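Local coordinates for protein Exo-beta-1,4-mannosidase (Rhizomucor miehei, PDB 4LYP) that hydrolyses terminal beta-mannosidic bonds as a secreted family 5 glycoside hydrolase, and also has transglycosylation activity, at residues A145-G150 against Y210-R215; V229-Q234 against I285-C290. All blocks are in the same frame, centred on the assembly; numbering follows the deposited sequence.

Contact 1 of 2, residues A145-G150 against Y210-R215; sequences AVMTLG and YTVQNR
Where Met147 and Leu149 meet Val212 the contact is wholly aliphatic; its flat groups lie behind it, at the end of the helix. There, one face of the Tyr210 ring meets ND2 of Asn214, which stands 3.3 Å above the plane and over the ring centre. The setting is a TIM barrel: the strand ending at Thr148 belongs to the barrel wall, and residues 210-213 form the last turn of a helix packed on its outside.

Asn214, the first residue to leave helical geometry, finishes that turn with a double grip on one carbonyl. Its ND2 lies 2.9 Å from Tyr210 O, in a fairly straight bond (N-H...O angle 164°), and the acceptor lies almost in the plane of the amide. The backbone N of Asn214 is likewise 2.9 Å from Tyr210 O. With OD1 of Asn214 held by Lys225 NZ, the amide is fixed at both ends with ND2 over the ring.

Nearer the barrel, Val212 is the helix residue that touches both side chains of the strand segment. A chi1 of -177° turns its CG1 away from the backbone N, to where the Met147 chain, bent at both chi2 and chi3, presents its terminal methyl. Trp233 of the neighbouring strand touches Met147, Val212 and Gln213, thereby extending this buried layer between helix and sheet. Van der Waals packing is the whole of the bonding between the two segments: Met147 CE lies 4.1 Å from Val212 CG1, while Leu149, running past the valine in the opposite direction, brings its CD2 to 4.1 Å from Val212 CB.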
loop_
_atom_site.group_PDB
_atom_site.type_symbol
_atom_site.label_atom_id
_atom_site.label_comp_id
_atom_site.label_asym_id
_atom_site.label_seq_id
_atom_site.Cartn_x
_atom_site.Cartn_y
_atom_site.Cartn_z
ATOM N N ALA A 145 -6.130 -9.470 1.517
ATOM C CA ALA A 145 -5.516 -8.504 0.638
ATOM C C ALA A 145 -6.296 -7.184 0.643
ATOM O O ALA A 145 -7.524 -7.153 0.506
ATOM C CB ALA A 145 -5.483 -9.014 -0.791
ATOM N N VAL A 146 -5.550 -6.093 0.688
ATOM C CA VAL A 146 -6.074 -4.763 0.343
ATOM C C VAL A 146 -5.635 -4.514 -1.111
ATOM O O VAL A 146 -4.413 -4.494 -1.391
ATOM C CB VAL A 146 -5.550 -3.653 1.292
ATOM C CG1 VAL A 146 -5.952 -2.295 0.808
ATOM C CG2 VAL A 146 -6.053 -3.933 2.711
ATOM N N MET A 147 -6.617 -4.424 -2.012
ATOM C CA MET A 147 -6.344 -4.408 -3.465
ATOM C C MET A 147 -6.326 -2.954 -3.962
ATOM O O MET A 147 -7.389 -2.376 -4.186
ATOM C CB MET A 147 -7.411 -5.160 -4.186
ATOM C CG MET A 147 -7.440 -6.685 -3.886
ATOM S SD MET A 147 -6.114 -7.575 -4.696
ATOM C CE MET A 147 -6.874 -7.763 -6.317
ATOM N N THR A 148 -5.146 -2.375 -4.084
ATOM C CA THR A 148 -5.007 -0.967 -4.515
ATOM C C THR A 148 -5.227 -0.905 -6.031
ATOM O O THR A 148 -4.504 -1.559 -6.797
ATOM C CB THR A 148 -3.682 -0.394 -4.113
ATOM O OG1 THR A 148 -3.496 -0.613 -2.681
ATOM C CG2 THR A 148 -3.573 1.085 -4.392
ATOM N N LEU A 149 -6.264 -0.173 -6.465
ATOM C CA LEU A 149 -6.688 -0.210 -7.879
ATOM C C LEU A 149 -6.030 0.831 -8.756
ATOM O O LEU A 149 -6.237 0.809 -9.997
ATOM C CB LEU A 149 -8.204 -0.090 -7.931
ATOM C CG LEU A 149 -8.960 -1.303 -7.421
ATOM C CD1 LEU A 149 -10.386 -0.892 -7.033
ATOM C CD2 LEU A 149 -8.969 -2.359 -8.515
ATOM N N GLY A 150 -5.280 1.754 -8.169
ATOM C CA GLY A 150 -4.618 2.815 -8.940
ATOM C C GLY A 150 -3.628 3.510 -8.082
ATOM O O GLY A 150 -3.403 3.081 -6.931
ATOM N N TYR A 210 -13.489 -2.593 -13.197
ATOM C CA TYR A 210 -14.399 -3.665 -13.560
ATOM C C TYR A 210 -13.613 -4.912 -13.908
ATOM O O TYR A 210 -14.000 -6.030 -13.506
ATOM C CB TYR A 210 -15.243 -3.199 -14.785
ATOM C CG TYR A 210 -16.174 -4.295 -15.270
ATOM C CD1 TYR A 210 -15.733 -5.279 -16.168
ATOM C CD2 TYR A 210 -17.472 -4.404 -14.780
ATOM C CE1 TYR A 210 -16.593 -6.316 -16.561
ATOM C CE2 TYR A 210 -18.317 -5.424 -15.161
ATOM C CZ TYR A 210 -17.847 -6.385 -15.998
ATOM O OH TYR A 210 -18.744 -7.369 -16.367
ATOM N N THR A 211 -12.516 -4.742 -14.665
ATOM C CA THR A 211 -11.776 -5.903 -15.149
ATOM C C THR A 211 -11.154 -6.636 -13.941
ATOM O O THR A 211 -11.202 -7.868 -13.892
ATOM C CB THR A 211 -10.684 -5.448 -16.095
ATOM O OG1 THR A 211 -11.273 -4.850 -17.244
ATOM C CG2 THR A 211 -9.851 -6.644 -16.558
ATOM N N VAL A 212 -10.613 -5.924 -12.956
ATOM C CA VAL A 212 -10.047 -6.608 -11.782
ATOM C C VAL A 212 -11.122 -7.216 -10.930
ATOM O O VAL A 212 -11.002 -8.389 -10.493
ATOM C CB VAL A 212 -9.132 -5.667 -10.973
ATOM C CG1 VAL A 212 -8.505 -6.394 -9.816
ATOM C CG2 VAL A 212 -8.042 -5.074 -11.869
ATOM N N GLN A 213 -12.214 -6.517 -10.666
ATOM C CA GLN A 213 -13.259 -7.073 -9.806
ATOM C C GLN A 213 -13.879 -8.326 -10.398
ATOM O O GLN A 213 -14.340 -9.217 -9.684
ATOM C CB GLN A 213 -14.332 -6.038 -9.499
ATOM C CG GLN A 213 -13.825 -4.907 -8.604
ATOM C CD GLN A 213 -14.950 -3.954 -8.203
ATOM O OE1 GLN A 213 -15.809 -3.584 -8.991
ATOM N NE2 GLN A 213 -14.971 -3.591 -6.941
ATOM N N ASN A 214 -13.920 -8.410 -11.765
ATOM C CA ASN A 214 -14.506 -9.587 -12.446
ATOM C C ASN A 214 -13.504 -10.598 -12.904
ATOM O O ASN A 214 -13.848 -11.564 -13.587
ATOM C CB ASN A 214 -15.370 -9.054 -13.584
ATOM C CG ASN A 214 -16.618 -8.437 -13.012
ATOM O OD1 ASN A 214 -17.588 -9.151 -12.694
ATOM N ND2 ASN A 214 -16.587 -7.133 -12.773
ATOM N N ARG A 215 -12.236 -10.471 -12.515
ATOM C CA ARG A 215 -11.204 -11.439 -12.935
ATOM C C ARG A 215 -11.544 -12.815 -12.346
ATOM O O ARG A 215 -11.810 -12.923 -11.147
ATOM C CB ARG A 215 -9.851 -10.928 -12.347
ATOM C CG ARG A 215 -8.669 -11.947 -12.538
ATOM C CD ARG A 215 -8.300 -12.138 -14.019
ATOM N NE ARG A 215 -7.104 -12.978 -14.068
ATOM C CZ ARG A 215 -6.385 -13.137 -15.185
ATOM N NH1 ARG A 215 -6.738 -12.509 -16.333
ATOM N NH2 ARG A 215 -5.283 -13.862 -15.146
#

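Contact 2 of 2, residues V229-Q234 against I285-C290; sequences VIMSWQ and IDYTTC
Tyr287 reaches from the loop before strand 288-292 to Ser232 and Met231, and its side chain can be followed outward atom by atom. The CB points toward strand 230-234; CG then sits between the backbone N and the carbonyl carbon (chi1 68°), and the ring turns off the CB direction to carry CE1, CZ and OH to their partners. Along the ring edge, CE1 is the first atom to make contact, 3.7 Å from Ser232 CB, which lies near the ring plane. CZ comes next: Met231 CE approaches it to 4.0 Å, obliquely to the ring, at the end of a methionine chain that is fully extended. At the tip, the phenolic OH of Tyr287 and the OG of Ser232 are 2.9 Å apart and share a hydrogen bond in which either could be the donor. The two buried hydroxyls are thus joined by one bond, while the flanking methylene and methyl groups pack against the end of the phenol.

Further along, Gln234 NE2 passes 4.3 Å from the Thr289 methyl CG2, but the polar ends of both residues are engaged with others. NE2 of Gln234 bonds to Glu336 OE1 and Ser264 OG, its OE1 receives Thr148 OG1 and Arg97 NE, and Thr289 OG1 pairs with Leu267 O. This network of polar groups joins side chains from several barrel strands.

The side chain of Tyr287 is about 10 Å from a bound guanidine and is not among the residues lining its pocket. Asp286 OD2 bridges to Lys255 NZ of helix 244-257. Strand 262-264, paired with strand 230-234, also contributes Ser264 against both Tyr287 and Thr289; on another flank Val146 of strand 144-148 touches Ser232 and Tyr287, and strand 333-338 pairs with strand 288-292.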
loop_
_atom_site.group_PDB
_atom_site.type_symbol
_atom_site.label_atom_id
_atom_site.label_comp_id
_atom_site.label_asym_id
_atom_site.label_seq_id
_atom_site.Cartn_x
_atom_site.Cartn_y
_atom_site.Cartn_z
ATOM N N VAL A 229 -10.639 -13.817 0.328
ATOM C CA VAL A 229 -9.233 -13.459 0.576
ATOM C C VAL A 229 -9.024 -11.956 0.388
ATOM O O VAL A 229 -8.110 -11.379 0.976
ATOM C CB VAL A 229 -8.330 -14.304 -0.340
ATOM C CG1 VAL A 229 -6.888 -13.828 -0.295
ATOM C CG2 VAL A 229 -8.420 -15.792 0.079
ATOM N N ILE A 230 -9.837 -11.304 -0.459
ATOM C CA ILE A 230 -9.763 -9.862 -0.619
ATOM C C ILE A 230 -10.509 -9.233 0.560
ATOM O O ILE A 230 -11.729 -9.442 0.694
ATOM C CB ILE A 230 -10.320 -9.474 -2.003
ATOM C CG1 ILE A 230 -9.338 -9.960 -3.073
ATOM C CG2 ILE A 230 -10.546 -7.951 -2.067
ATOM C CD1 ILE A 230 -9.896 -9.892 -4.479
ATOM N N MET A 231 -9.800 -8.442 1.359
ATOM C CA MET A 231 -10.391 -7.651 2.429
ATOM C C MET A 231 -11.085 -6.427 1.876
ATOM O O MET A 231 -12.190 -6.048 2.327
ATOM C CB MET A 231 -9.280 -7.251 3.430
ATOM C CG MET A 231 -9.767 -6.147 4.367
ATOM S SD MET A 231 -8.544 -5.847 5.658
ATOM C CE MET A 231 -9.020 -4.203 6.222
ATOM N N SER A 232 -10.400 -5.699 1.018
ATOM C CA SER A 232 -10.952 -4.433 0.541
ATOM C C SER A 232 -10.474 -4.099 -0.860
ATOM O O SER A 232 -9.375 -4.538 -1.281
ATOM C CB SER A 232 -10.636 -3.276 1.516
ATOM O OG SER A 232 -9.250 -3.081 1.504
ATOM N N TRP A 233 -11.274 -3.309 -1.551
ATOM C CA TRP A 233 -10.867 -2.614 -2.792
ATOM C C TRP A 233 -10.505 -1.212 -2.392
ATOM O O TRP A 233 -11.271 -0.531 -1.712
ATOM C CB TRP A 233 -12.026 -2.537 -3.764
ATOM C CG TRP A 233 -12.451 -3.904 -4.201
ATOM C CD1 TRP A 233 -13.574 -4.634 -3.794
ATOM C CD2 TRP A 233 -11.741 -4.781 -5.102
ATOM N NE1 TRP A 233 -13.558 -5.886 -4.363
ATOM C CE2 TRP A 233 -12.468 -6.013 -5.169
ATOM C CE3 TRP A 233 -10.571 -4.631 -5.868
ATOM C CZ2 TRP A 233 -12.042 -7.069 -5.942
ATOM C CZ3 TRP A 233 -10.140 -5.690 -6.630
ATOM C CH2 TRP A 233 -10.884 -6.895 -6.681
ATOM N N GLN A 234 -9.325 -0.757 -2.805
ATOM C CA GLN A 234 -8.843 0.591 -2.438
ATOM C C GLN A 234 -8.773 1.447 -3.680
ATOM O O GLN A 234 -8.153 1.033 -4.680
ATOM C CB GLN A 234 -7.511 0.478 -1.721
ATOM C CG GLN A 234 -6.929 1.840 -1.366
ATOM C CD GLN A 234 -5.796 1.601 -0.410
ATOM O OE1 GLN A 234 -4.643 1.360 -0.851
ATOM N NE2 GLN A 234 -6.077 1.615 0.906
ATOM N N ILE A 285 -17.181 4.459 1.797
ATOM C CA ILE A 285 -15.835 4.318 2.343
ATOM C C ILE A 285 -15.988 3.686 3.700
ATOM O O ILE A 285 -16.482 4.323 4.637
ATOM C CB ILE A 285 -15.073 5.665 2.376
ATOM C CG1 ILE A 285 -14.856 6.234 0.967
ATOM C CG2 ILE A 285 -13.743 5.497 3.154
ATOM C CD1 ILE A 285 -13.879 5.480 0.085
ATOM N N ASP A 286 -15.598 2.420 3.850
ATOM C CA ASP A 286 -15.915 1.691 5.061
ATOM C C ASP A 286 -14.977 1.909 6.196
ATOM O O ASP A 286 -15.331 1.747 7.361
ATOM C CB ASP A 286 -15.958 0.174 4.720
ATOM C CG ASP A 286 -17.112 -0.156 3.829
ATOM O OD1 ASP A 286 -18.277 -0.010 4.278
ATOM O OD2 ASP A 286 -16.871 -0.574 2.670
ATOM N N TYR A 287 -13.707 2.242 5.896
ATOM C CA TYR A 287 -12.732 2.443 6.928
ATOM C C TYR A 287 -11.751 3.498 6.498
ATOM O O TYR A 287 -11.821 3.930 5.331
ATOM C CB TYR A 287 -12.012 1.152 7.417
ATOM C CG TYR A 287 -11.109 0.556 6.357
ATOM C CD1 TYR A 287 -11.581 -0.326 5.386
ATOM C CD2 TYR A 287 -9.726 0.827 6.388
ATOM C CE1 TYR A 287 -10.716 -0.956 4.455
ATOM C CE2 TYR A 287 -8.836 0.224 5.490
ATOM C CZ TYR A 287 -9.347 -0.643 4.539
ATOM O OH TYR A 287 -8.503 -1.265 3.623
ATOM N N THR A 288 -10.894 3.929 7.422
ATOM C CA THR A 288 -9.965 5.058 7.169
ATOM C C THR A 288 -8.527 4.581 7.204
ATOM O O THR A 288 -8.237 3.548 7.833
ATOM C CB THR A 288 -10.237 6.219 8.119
ATOM O OG1 THR A 288 -9.754 5.891 9.441
ATOM C CG2 THR A 288 -11.751 6.518 8.220
ATOM N N THR A 289 -7.639 5.330 6.583
ATOM C CA THR A 289 -6.229 4.992 6.549
ATOM C C THR A 289 -5.424 6.217 6.830
ATOM O O THR A 289 -5.869 7.338 6.660
ATOM C CB THR A 289 -5.764 4.361 5.256
ATOM O OG1 THR A 289 -5.861 5.292 4.163
ATOM C CG2 THR A 289 -6.505 3.109 4.917
ATOM N N CYS A 290 -4.142 5.973 7.222
ATOM C CA CYS A 290 -3.124 6.995 7.238
ATOM C C CYS A 290 -1.812 6.392 6.808
ATOM O O CYS A 290 -1.601 5.154 6.909
ATOM C CB CYS A 290 -3.087 7.664 8.652
ATOM S SG CYS A 290 -2.676 6.579 10.010
#

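From the N terminus, and after the first barrel strands, the chain reaches strand 144-148, then passes through several helices before contact 1 closes a loop of 59 residues by bringing the end of helix 197-213 back against that strand. Strand 230-234 follows, completing a beta-alpha-beta crossover, and opens contact 2, whose loop of 50 residues returns at the start of strand 288-292. The two loops therefore stand in series, neither nested nor crossed. They are joined through the sheet, since Ala145 is probably hydrogen-bonded to Val229 and Met231. Contact 1 ties the barrel wall to its outer helix layer, whereas contact 2 joins strand 230-234 to the entry of strand 288-292, past strand 262-264.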